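Local coordinates for protein uracil-dna glycosylase (Deinococcus radiodurans, PDB 4UQM) that binds DNA as a member of the uracil-DNA glycosylase superfamily, whose alpha/beta fold is built round a central parallel sheet, at residues V104-Y112 and S204-E212; D62-T70 and A134-L145. The protein carries 1 engineered substitution. One frame throughout, in Å; residues are numbered along the deposited sequence.

How the interactions relate
Both contacts hang on the four-stranded parallel sheet, at its two opposite edges. Interaction 2 uses strand 138-142, one outermost strand, which helix 65-69 flanks. Interaction 1 uses the loop that follows strand 200-204, the other outermost strand, and the start of helix 106-118. The segments alternate along the chain, in the order 62-70, 104-112, 134-145 and 204-212, so the two contacts interlock in sequence. Their centres lie about 19 Å apart and their nearest atoms about 6 Å apart, without touching. Interaction 1 meets the bound DNA directly. Interaction 2 lies nearer the centre of the chain, with its nearest atom about 10 Å from the nucleic acid.

Interaction 1. Residues V104-Y112 and S204-E212. With nucleotides of chain B.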
loop_
_atom_site.group_PDB
_atom_site.type_symbol
_atom_site.label_atom_id
_atom_site.label_comp_id
_atom_site.label_asym_id
_atom_site.label_seq_id
_atom_site.Cartn_x
_atom_site.Cartn_y
_atom_site.Cartn_z
ATOM N N VAL A 104 -10.034 14.824 0.721
ATOM C CA VAL A 104 -9.082 14.092 -0.121
ATOM C C VAL A 104 -7.695 14.725 -0.023
ATOM O O VAL A 104 -7.534 15.911 -0.390
ATOM C CB VAL A 104 -9.551 14.074 -1.606
ATOM C CG1 VAL A 104 -8.532 13.403 -2.507
ATOM C CG2 VAL A 104 -10.904 13.339 -1.685
ATOM N N PRO A 105 -6.684 13.979 0.461
ATOM C CA PRO A 105 -5.371 14.603 0.576
ATOM C C PRO A 105 -4.683 14.896 -0.772
ATOM O O PRO A 105 -5.004 14.271 -1.811
ATOM C CB PRO A 105 -4.556 13.539 1.337
ATOM C CG PRO A 105 -5.574 12.762 2.098
ATOM C CD PRO A 105 -6.706 12.668 1.124
ATOM N N PRO A 106 -3.709 15.788 -0.779
ATOM C CA PRO A 106 -3.004 16.106 -2.031
ATOM C C PRO A 106 -2.500 14.924 -2.846
ATOM O O PRO A 106 -2.618 14.934 -4.087
ATOM C CB PRO A 106 -1.836 17.014 -1.570
ATOM C CG PRO A 106 -2.383 17.631 -0.322
ATOM C CD PRO A 106 -3.263 16.623 0.352
ATOM N N SER A 107 -1.912 13.909 -2.206
ATOM C CA SER A 107 -1.442 12.777 -2.965
ATOM C C SER A 107 -2.557 12.108 -3.741
ATOM O O SER A 107 -2.363 11.673 -4.899
ATOM C CB SER A 107 -0.757 11.755 -2.041
ATOM O OG SER A 107 0.440 12.311 -1.449
ATOM N N LEU A 108 -3.678 11.915 -3.061
ATOM C CA LEU A 108 -4.803 11.248 -3.681
ATOM C C LEU A 108 -5.455 12.145 -4.747
ATOM O O LEU A 108 -5.893 11.646 -5.787
ATOM C CB LEU A 108 -5.811 10.763 -2.640
ATOM C CG LEU A 108 -6.979 9.895 -3.166
ATOM C CD1 LEU A 108 -6.500 8.684 -3.964
ATOM C CD2 LEU A 108 -7.929 9.482 -2.048
ATOM N N ARG A 109 -5.479 13.459 -4.527
ATOM C CA ARG A 109 -5.908 14.376 -5.597
ATOM C C ARG A 109 -5.076 14.169 -6.819
ATOM O O ARG A 109 -5.597 14.211 -7.923
ATOM C CB ARG A 109 -5.791 15.819 -5.172
ATOM C CG ARG A 109 -6.746 16.145 -4.088
ATOM C CD ARG A 109 -6.881 17.603 -3.865
ATOM N NE ARG A 109 -7.637 17.714 -2.657
ATOM C CZ ARG A 109 -8.949 17.632 -2.590
ATOM N NH1 ARG A 109 -9.714 17.493 -3.708
ATOM N NH2 ARG A 109 -9.480 17.740 -1.394
ATOM N N ASN A 110 -3.766 13.960 -6.628
ATOM C CA ASN A 110 -2.889 13.747 -7.780
ATOM C C ASN A 110 -3.114 12.385 -8.414
ATOM O O ASN A 110 -3.099 12.282 -9.639
ATOM C CB ASN A 110 -1.442 13.938 -7.362
ATOM C CG ASN A 110 -1.080 15.396 -7.205
ATOM O OD1 ASN A 110 -1.800 16.282 -7.661
ATOM N ND2 ASN A 110 0.075 15.661 -6.614
ATOM N N ILE A 111 -3.312 11.336 -7.621
ATOM C CA ILE A 111 -3.720 10.059 -8.144
ATOM C C ILE A 111 -4.969 10.211 -9.033
ATOM O O ILE A 111 -5.059 9.629 -10.132
ATOM C CB ILE A 111 -3.924 9.027 -7.008
ATOM C CG1 ILE A 111 -2.569 8.553 -6.459
ATOM C CG2 ILE A 111 -4.739 7.811 -7.454
ATOM C CD1 ILE A 111 -2.699 7.928 -5.086
ATOM N N TYR A 112 -5.971 10.911 -8.511
ATOM C CA TYR A 112 -7.214 11.170 -9.283
ATOM C C TYR A 112 -6.938 11.935 -10.591
ATOM O O TYR A 112 -7.543 11.629 -11.633
ATOM C CB TYR A 112 -8.238 11.911 -8.449
ATOM C CG TYR A 112 -8.946 11.125 -7.347
ATOM C CD1 TYR A 112 -8.774 9.736 -7.185
ATOM C CD2 TYR A 112 -9.760 11.777 -6.423
ATOM C CE1 TYR A 112 -9.415 9.050 -6.207
ATOM C CE2 TYR A 112 -10.426 11.083 -5.412
ATOM C CZ TYR A 112 -10.259 9.712 -5.305
ATOM O OH TYR A 112 -10.903 9.039 -4.311
ATOM N N SER A 204 7.706 4.779 -10.346
ATOM C CA SER A 204 7.760 6.224 -10.586
ATOM C C SER A 204 8.015 6.959 -9.300
ATOM O O SER A 204 8.124 6.354 -8.236
ATOM C CB SER A 204 6.439 6.762 -11.176
ATOM O OG SER A 204 5.401 6.763 -10.220
ATOM N N GLY A 205 8.084 8.274 -9.399
ATOM C CA GLY A 205 8.002 9.084 -8.204
ATOM C C GLY A 205 6.653 8.955 -7.498
ATOM O O GLY A 205 5.622 8.534 -8.060
ATOM N N HIS A 206 6.646 9.386 -6.255
ATOM C CA HIS A 206 5.461 9.378 -5.448
ATOM C C HIS A 206 4.451 10.436 -5.884
ATOM O O HIS A 206 4.831 11.498 -6.388
ATOM C CB HIS A 206 5.962 9.610 -3.985
ATOM C CG HIS A 206 4.945 9.372 -2.927
ATOM N ND1 HIS A 206 3.997 10.311 -2.617
ATOM C CD2 HIS A 206 4.713 8.306 -2.118
ATOM C CE1 HIS A 206 3.234 9.853 -1.644
ATOM N NE2 HIS A 206 3.650 8.640 -1.325
ATOM N N PRO A 207 3.153 10.170 -5.661
ATOM C CA PRO A 207 2.163 11.166 -6.133
ATOM C C PRO A 207 1.972 12.430 -5.239
ATOM O O PRO A 207 1.215 13.319 -5.578
ATOM C CB PRO A 207 0.863 10.373 -6.134
ATOM C CG PRO A 207 1.067 9.248 -5.123
ATOM C CD PRO A 207 2.525 8.888 -5.298
ATOM N N SER A 208 2.693 12.548 -4.123
ATOM C CA SER A 208 2.711 13.766 -3.351
ATOM C C SER A 208 2.971 14.957 -4.256
ATOM O O SER A 208 3.792 14.874 -5.185
ATOM C CB SER A 208 3.857 13.723 -2.322
ATOM O OG SER A 208 3.917 14.964 -1.641
ATOM N N PRO A 209 2.359 16.105 -3.971
ATOM C CA PRO A 209 2.678 17.321 -4.748
ATOM C C PRO A 209 4.190 17.639 -4.704
ATOM O O PRO A 209 4.694 18.222 -5.663
ATOM C CB PRO A 209 1.800 18.370 -4.093
ATOM C CG PRO A 209 1.504 17.857 -2.767
ATOM C CD PRO A 209 1.344 16.380 -2.937
ATOM N N LEU A 210 4.919 17.228 -3.646
ATOM C CA LEU A 210 6.351 17.520 -3.547
ATOM C C LEU A 210 7.211 16.661 -4.475
ATOM O O LEU A 210 8.421 16.942 -4.590
ATOM C CB LEU A 210 6.859 17.289 -2.141
ATOM C CG LEU A 210 6.147 18.051 -1.025
ATOM C CD1 LEU A 210 6.761 17.693 0.329
ATOM C CD2 LEU A 210 6.135 19.522 -1.295
ATOM N N SER A 211 6.628 15.667 -5.129
ATOM C CA SER A 211 7.295 14.864 -6.131
ATOM C C SER A 211 6.481 14.689 -7.410
ATOM O O SER A 211 6.810 13.820 -8.245
ATOM C CB SER A 211 7.607 13.508 -5.526
ATOM O OG SER A 211 6.462 12.959 -4.862
ATOM N N GLU A 212 5.412 15.474 -7.574
ATOM C CA GLU A 212 4.443 15.170 -8.619
ATOM C C GLU A 212 5.008 15.218 -10.026
ATOM O O GLU A 212 4.509 14.492 -10.906
ATOM C CB GLU A 212 3.176 16.020 -8.489
ATOM C CG GLU A 212 3.443 17.485 -8.794
ATOM C CD GLU A 212 2.250 18.399 -8.597
ATOM O OE1 GLU A 212 1.383 18.113 -7.776
ATOM O OE2 GLU A 212 2.199 19.430 -9.302
ATOM P P DG B 10 5.874 13.595 1.219
ATOM O OP1 DG B 10 7.141 13.997 1.799
ATOM O OP2 DG B 10 4.834 14.533 1.088
ATOM O "O5'" DG B 10 6.088 12.906 -0.199
ATOM C "C5'" DG B 10 7.210 12.121 -0.498
ATOM C "C4'" DG B 10 7.762 12.515 -1.845
ATOM O "O4'" DG B 10 8.047 13.924 -1.795
ATOM C "C3'" DG B 10 9.065 11.822 -2.210
ATOM O "O3'" DG B 10 9.032 11.446 -3.586
ATOM C "C2'" DG B 10 10.117 12.877 -1.902
ATOM C "C1'" DG B 10 9.384 14.175 -2.136
ATOM N N9 DG B 10 9.860 15.302 -1.329
ATOM C C8 DG B 10 9.680 15.488 0.015
ATOM N N7 DG B 10 10.232 16.579 0.461
ATOM C C5 DG B 10 10.824 17.144 -0.656
ATOM C C6 DG B 10 11.593 18.326 -0.786
ATOM O O6 DG B 10 11.912 19.127 0.082
ATOM N N1 DG B 10 12.001 18.526 -2.096
ATOM C C2 DG B 10 11.708 17.695 -3.144
ATOM N N2 DG B 10 12.181 18.056 -4.336
ATOM N N3 DG B 10 11.015 16.579 -3.030
ATOM C C4 DG B 10 10.604 16.369 -1.768
ATOM P P DA B 8 1.323 18.597 6.438
ATOM O OP1 DA B 8 0.345 18.962 7.494
ATOM O OP2 DA B 8 2.579 17.846 6.720
ATOM O "O5'" DA B 8 0.621 18.053 5.114
ATOM C "C5'" DA B 8 1.460 17.429 4.147
ATOM C "C4'" DA B 8 0.793 17.399 2.794
ATOM O "O4'" DA B 8 0.912 18.690 2.150
ATOM C "C3'" DA B 8 1.453 16.395 1.858
ATOM O "O3'" DA B 8 0.503 15.763 1.013
ATOM C "C2'" DA B 8 2.387 17.228 1.011
ATOM C "C1'" DA B 8 1.738 18.602 0.999
ATOM N N9 DA B 8 2.715 19.691 1.049
ATOM C C8 DA B 8 2.733 20.818 0.264
ATOM N N7 DA B 8 3.760 21.600 0.489
ATOM C C5 DA B 8 4.478 20.937 1.474
ATOM C C6 DA B 8 5.686 21.237 2.128
ATOM N N6 DA B 8 6.397 22.346 1.897
ATOM N N1 DA B 8 6.127 20.369 3.067
ATOM C C2 DA B 8 5.421 19.250 3.286
ATOM N N3 DA B 8 4.278 18.854 2.727
ATOM C C4 DA B 8 3.855 19.750 1.816
ATOM P P DT B 11 10.017 10.399 -4.197
ATOM O OP1 DT B 11 9.380 9.823 -5.397
ATOM O OP2 DT B 11 10.569 9.472 -3.164
ATOM O "O5'" DT B 11 11.252 11.293 -4.704
ATOM C "C5'" DT B 11 11.160 11.916 -6.004
ATOM C "C4'" DT B 11 12.516 12.520 -6.290
ATOM O "O4'" DT B 11 12.728 13.678 -5.435
ATOM C "C3'" DT B 11 13.680 11.563 -6.017
ATOM O "O3'" DT B 11 14.731 11.950 -6.893
ATOM C "C2'" DT B 11 14.221 12.043 -4.688
ATOM C "C1'" DT B 11 13.977 13.547 -4.834
ATOM N N1 DT B 11 14.021 14.351 -3.605
ATOM C C2 DT B 11 14.595 15.601 -3.691
ATOM O O2 DT B 11 14.959 16.090 -4.745
ATOM N N3 DT B 11 14.672 16.276 -2.503
ATOM C C4 DT B 11 14.250 15.827 -1.258
ATOM O O4 DT B 11 14.361 16.549 -0.276
ATOM C C5 DT B 11 13.673 14.511 -1.240
ATOM C C7 DT B 11 13.185 13.952 0.063
ATOM C C6 DT B 11 13.583 13.846 -2.396
#
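Asn110 points its amide at the loop 204-212 and gives both bonds from ND2. The straighter one runs from ND2 to Pro207 O, 2.8 Å, with an N-H...O angle of 164°, and lies in the amide plane. The other runs from ND2 to Glu212 OE1, 3.0 Å. It is more bent and meets the carboxylate on its anti side, with the amide and carboxylate planes 67° apart. Asn110 OD1 accepts from Lys113 NZ, so both ends of the amide are held.

Apolar contacts flank this amide. Ile111 lies side by side with the Pro207 ring, CG1 to CB 3.9 Å. One turn before Asn110, Pro106 CB meets Pro209 CD at 3.5 Å. Ser107 OG comes to the edge of the His206 ring, 3.7 Å from its CE1. That hydroxyl hydrogen-bonds to a modified residue of the bound partner.

Residues 206-211 read His-Pro-Ser-Pro-Leu-Ser, the sequence of the leucine intercalation loop of this family, and helix 106-118 backs it.

Within the loop, Ser208 N donates to His206 ND1, 3.0 Å. Ser208 OG accepts from Leu210 N, which makes an ST turn. With OG opposite its backbone N (chi1 176°), Ser208 also donates from OG to OP2 of DG10 of chain B, 2.9 Å. His206 N binds OP1 of DT11 of chain B, again at 2.9 Å. Leu210 lays both its methyls against the base of DA8 of chain B, CD1 near C2 and CD2 near C5.

Interaction 2. Residues D62-T70 and A134-L145; sequences DVFNALRYT and AEQGVLLLNAVL
Ala134 O is gripped by two donors that arrive from opposite faces of its carbonyl plane. One is the hydroxyl of Thr70, OG1 to Ala134 O 2.9 Å, at a sharply bent C=O...donor angle of 111°. The other is Gly137 N, 3.2 Å from Ala134 O. The Thr70 hydroxyl reaches it because OG1 sits beside its own backbone N (chi1 -50°). The same torsion lays CG2 against the backbone of Gly137.

Thr70 OG1 also accepts from a water, 2.9 Å away. That water donates to Ala66 O as well and accepts from Leu140 N, 3.0 Å. It therefore ties the helix to the strand where no direct backbone bond joins them.

In the alpha/beta fold, this short helix flanks the outer edge of the parallel sheet. Helix 65-69 runs antiparallel to strand 138-142, at 171°, with the axes 7.6 Å apart at closest approach. Gly137, with positive phi, is the C-prime residue of a Schellman motif. This motif ends helix 131-134 and leads straight into the strand.

Ala66 is the small residue at the centre. Its CB rests on Leu140 O, 3.4 Å, and touches the CD1 methyls of Leu139 and Leu141. Leu139 CD1 reaches under the helix, also meeting Leu67 CD2 and Thr70 CB. Trp27 of helix 25-35 touches both Leu67 and Leu139.

At the far end the Val63 and Leu145 side chains cross obliquely, with CG1 of Val63 against CB of Leu145, and Trp160 packs on both side chains. A second water bridges the backbones there, donating to Val63 O at 2.9 Å and to Leu145 O at 2.8 Å.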
loop_
_atom_site.group_PDB
_atom_site.type_symbol
_atom_site.label_atom_id
_atom_site.label_comp_id
_atom_site.label_asym_id
_atom_site.label_seq_id
_atom_site.Cartn_x
_atom_site.Cartn_y
_atom_site.Cartn_z
ATOM N N ASP A 62 -5.516 -0.418 13.050
ATOM C CA ASP A 62 -5.642 -0.296 11.620
ATOM C C ASP A 62 -4.337 -0.591 10.874
ATOM O O ASP A 62 -4.327 -0.671 9.628
ATOM C CB ASP A 62 -6.062 1.139 11.251
ATOM C CG ASP A 62 -7.380 1.496 11.779
ATOM O OD1 ASP A 62 -8.232 0.619 11.929
ATOM O OD2 ASP A 62 -7.602 2.686 12.084
ATOM N N VAL A 63 -3.218 -0.769 11.588
ATOM C CA VAL A 63 -1.929 -0.846 10.929
ATOM C C VAL A 63 -1.869 -1.903 9.858
ATOM O O VAL A 63 -1.250 -1.683 8.795
ATOM C CB VAL A 63 -0.798 -1.043 11.980
ATOM C CG1 VAL A 63 0.539 -1.465 11.364
ATOM C CG2 VAL A 63 -0.597 0.219 12.781
ATOM N N PHE A 64 -2.473 -3.065 10.107
ATOM C CA PHE A 64 -2.367 -4.200 9.187
ATOM C C PHE A 64 -3.617 -4.340 8.302
ATOM O O PHE A 64 -3.819 -5.401 7.665
ATOM C CB PHE A 64 -2.098 -5.478 9.983
ATOM C CG PHE A 64 -0.745 -5.491 10.635
ATOM C CD1 PHE A 64 0.399 -5.787 9.894
ATOM C CD2 PHE A 64 -0.587 -5.213 11.985
ATOM C CE1 PHE A 64 1.670 -5.766 10.490
ATOM C CE2 PHE A 64 0.674 -5.201 12.564
ATOM C CZ PHE A 64 1.788 -5.478 11.811
ATOM N N ASN A 65 -4.443 -3.287 8.196
ATOM C CA ASN A 65 -5.667 -3.397 7.414
ATOM C C ASN A 65 -5.496 -3.763 5.955
ATOM O O ASN A 65 -6.393 -4.380 5.414
ATOM C CB ASN A 65 -6.553 -2.163 7.525
ATOM C CG ASN A 65 -7.317 -2.123 8.844
ATOM O OD1 ASN A 65 -7.273 -3.059 9.649
ATOM N ND2 ASN A 65 -7.962 -1.014 9.112
ATOM N N ALA A 66 -4.421 -3.368 5.305
ATOM C CA ALA A 66 -4.268 -3.759 3.893
ATOM C C ALA A 66 -4.308 -5.274 3.747
ATOM O O ALA A 66 -4.855 -5.792 2.767
ATOM C CB ALA A 66 -2.980 -3.206 3.301
ATOM N N LEU A 67 -3.633 -5.999 4.663
ATOM C CA LEU A 67 -3.642 -7.468 4.609
ATOM C C LEU A 67 -5.022 -7.994 4.920
ATOM O O LEU A 67 -5.424 -9.004 4.351
ATOM C CB LEU A 67 -2.633 -8.022 5.607
ATOM C CG LEU A 67 -1.211 -7.492 5.565
ATOM C CD1 LEU A 67 -0.375 -8.197 6.628
ATOM C CD2 LEU A 67 -0.574 -7.624 4.216
ATOM N N ARG A 68 -5.742 -7.362 5.864
ATOM C CA ARG A 68 -7.104 -7.790 6.144
ATOM C C ARG A 68 -8.077 -7.683 4.990
ATOM O O ARG A 68 -8.987 -8.528 4.839
ATOM C CB ARG A 68 -7.679 -7.008 7.363
ATOM C CG ARG A 68 -6.868 -7.262 8.639
ATOM C CD ARG A 68 -7.564 -6.713 9.877
ATOM N NE ARG A 68 -6.775 -7.058 11.062
ATOM C CZ ARG A 68 -5.952 -6.248 11.726
ATOM N NH1 ARG A 68 -5.755 -4.994 11.360
ATOM N NH2 ARG A 68 -5.208 -6.735 12.666
ATOM N N TYR A 69 -7.922 -6.655 4.190
ATOM C CA TYR A 69 -8.913 -6.366 3.113
ATOM C C TYR A 69 -8.534 -7.038 1.807
ATOM O O TYR A 69 -9.414 -7.228 0.987
ATOM C CB TYR A 69 -9.144 -4.831 3.014
ATOM C CG TYR A 69 -9.664 -4.304 4.362
ATOM C CD1 TYR A 69 -10.148 -5.201 5.341
ATOM C CD2 TYR A 69 -9.608 -2.965 4.729
ATOM C CE1 TYR A 69 -10.593 -4.782 6.572
ATOM C CE2 TYR A 69 -10.110 -2.540 5.977
ATOM C CZ TYR A 69 -10.532 -3.468 6.896
ATOM O OH TYR A 69 -11.036 -3.211 8.199
ATOM N N THR A 70 -7.285 -7.472 1.640
ATOM C CA THR A 70 -6.863 -8.170 0.426
ATOM C C THR A 70 -6.014 -9.393 0.810
ATOM O O THR A 70 -4.819 -9.253 0.966
ATOM C CB THR A 70 -6.050 -7.232 -0.461
ATOM O OG1 THR A 70 -6.775 -5.991 -0.635
ATOM C CG2 THR A 70 -5.811 -7.891 -1.805
ATOM N N ALA A 134 -9.345 -2.333 -2.894
ATOM C CA ALA A 134 -8.830 -3.466 -2.079
ATOM C C ALA A 134 -9.664 -4.719 -2.298
ATOM O O ALA A 134 -9.146 -5.848 -2.343
ATOM C CB ALA A 134 -8.818 -3.091 -0.618
ATOM N N GLU A 135 -10.969 -4.518 -2.441
ATOM C CA GLU A 135 -11.872 -5.651 -2.651
ATOM C C GLU A 135 -11.692 -6.353 -4.007
ATOM O O GLU A 135 -12.220 -7.470 -4.180
ATOM C CB GLU A 135 -13.299 -5.157 -2.531
ATOM C CG GLU A 135 -13.677 -4.747 -1.110
ATOM C CD GLU A 135 -15.025 -4.008 -0.974
ATOM O OE1 GLU A 135 -15.557 -3.419 -1.935
ATOM O OE2 GLU A 135 -15.535 -3.981 0.156
ATOM N N GLN A 136 -11.040 -5.670 -4.956
ATOM C CA GLN A 136 -10.726 -6.247 -6.286
ATOM C C GLN A 136 -9.348 -6.829 -6.387
ATOM O O GLN A 136 -8.918 -7.139 -7.470
ATOM C CB GLN A 136 -10.855 -5.173 -7.338
ATOM C CG GLN A 136 -12.233 -4.636 -7.555
ATOM C CD GLN A 136 -12.079 -3.540 -8.621
ATOM O OE1 GLN A 136 -11.807 -3.894 -9.783
ATOM N NE2 GLN A 136 -12.246 -2.273 -8.279
ATOM N N GLY A 137 -8.584 -6.942 -5.306
ATOM C CA GLY A 137 -7.252 -7.534 -5.400
ATOM C C GLY A 137 -6.147 -6.528 -5.462
ATOM O O GLY A 137 -5.023 -6.946 -5.755
ATOM N N VAL A 138 -6.406 -5.276 -5.127
ATOM C CA VAL A 138 -5.350 -4.255 -5.094
ATOM C C VAL A 138 -4.886 -4.081 -3.654
ATOM O O VAL A 138 -5.639 -3.565 -2.810
ATOM C CB VAL A 138 -5.852 -2.916 -5.624
ATOM C CG1 VAL A 138 -4.710 -1.889 -5.615
ATOM C CG2 VAL A 138 -6.411 -3.060 -7.056
ATOM N N LEU A 139 -3.671 -4.543 -3.353
ATOM C CA LEU A 139 -3.111 -4.444 -2.032
ATOM C C LEU A 139 -2.510 -3.051 -1.888
ATOM O O LEU A 139 -1.575 -2.712 -2.598
ATOM C CB LEU A 139 -2.065 -5.543 -1.824
ATOM C CG LEU A 139 -1.405 -5.602 -0.449
ATOM C CD1 LEU A 139 -2.368 -6.024 0.637
ATOM C CD2 LEU A 139 -0.299 -6.659 -0.484
ATOM N N LEU A 140 -3.063 -2.280 -0.964
ATOM C CA LEU A 140 -2.668 -0.890 -0.771
ATOM C C LEU A 140 -1.668 -0.757 0.374
ATOM O O LEU A 140 -2.027 -0.509 1.520
ATOM C CB LEU A 140 -3.941 -0.046 -0.575
ATOM C CG LEU A 140 -4.873 0.006 -1.801
ATOM C CD1 LEU A 140 -6.212 0.554 -1.379
ATOM C CD2 LEU A 140 -4.254 0.918 -2.810
ATOM N N LEU A 141 -0.415 -0.936 0.032
ATOM C CA LEU A 141 0.683 -1.062 1.002
ATOM C C LEU A 141 1.514 0.222 1.039
ATOM O O LEU A 141 1.533 0.989 0.109
ATOM C CB LEU A 141 1.562 -2.269 0.657
ATOM C CG LEU A 141 2.343 -3.003 1.754
ATOM C CD1 LEU A 141 1.393 -3.530 2.835
ATOM C CD2 LEU A 141 3.213 -4.125 1.164
ATOM N N ASN A 142 2.236 0.398 2.142
ATOM C CA ASN A 142 3.367 1.355 2.205
ATOM C C ASN A 142 4.601 0.611 2.673
ATOM O O ASN A 142 4.481 -0.418 3.352
ATOM C CB ASN A 142 3.045 2.455 3.222
ATOM C CG ASN A 142 2.088 3.520 2.701
ATOM O OD1 ASN A 142 2.308 4.093 1.644
ATOM N ND2 ASN A 142 1.051 3.865 3.498
ATOM N N ALA A 143 5.779 1.132 2.305
ATOM C CA ALA A 143 6.998 0.512 2.716
ATOM C C ALA A 143 7.177 0.461 4.231
ATOM O O ALA A 143 7.818 -0.493 4.759
ATOM C CB ALA A 143 8.192 1.184 2.051
ATOM N N VAL A 144 6.691 1.514 4.881
ATOM C CA VAL A 144 6.730 1.681 6.327
ATOM C C VAL A 144 5.287 1.848 6.741
ATOM O O VAL A 144 4.534 2.580 6.073
ATOM C CB VAL A 144 7.615 2.925 6.687
ATOM C CG1 VAL A 144 7.365 3.485 8.070
ATOM C CG2 VAL A 144 9.081 2.590 6.419
ATOM N N LEU A 145 4.858 1.180 7.840
ATOM C CA LEU A 145 3.426 1.093 8.153
ATOM C C LEU A 145 2.931 1.938 9.300
ATOM O O LEU A 145 1.723 1.930 9.638
ATOM C CB LEU A 145 3.044 -0.377 8.357
ATOM C CG LEU A 145 3.203 -1.271 7.102
ATOM C CD1 LEU A 145 2.672 -2.640 7.455
ATOM C CD2 LEU A 145 2.381 -0.767 5.912
HETATM O O HOH W 1 -0.427 1.041 8.145
HETATM O O HOH W 2 -5.305 -3.712 0.504
#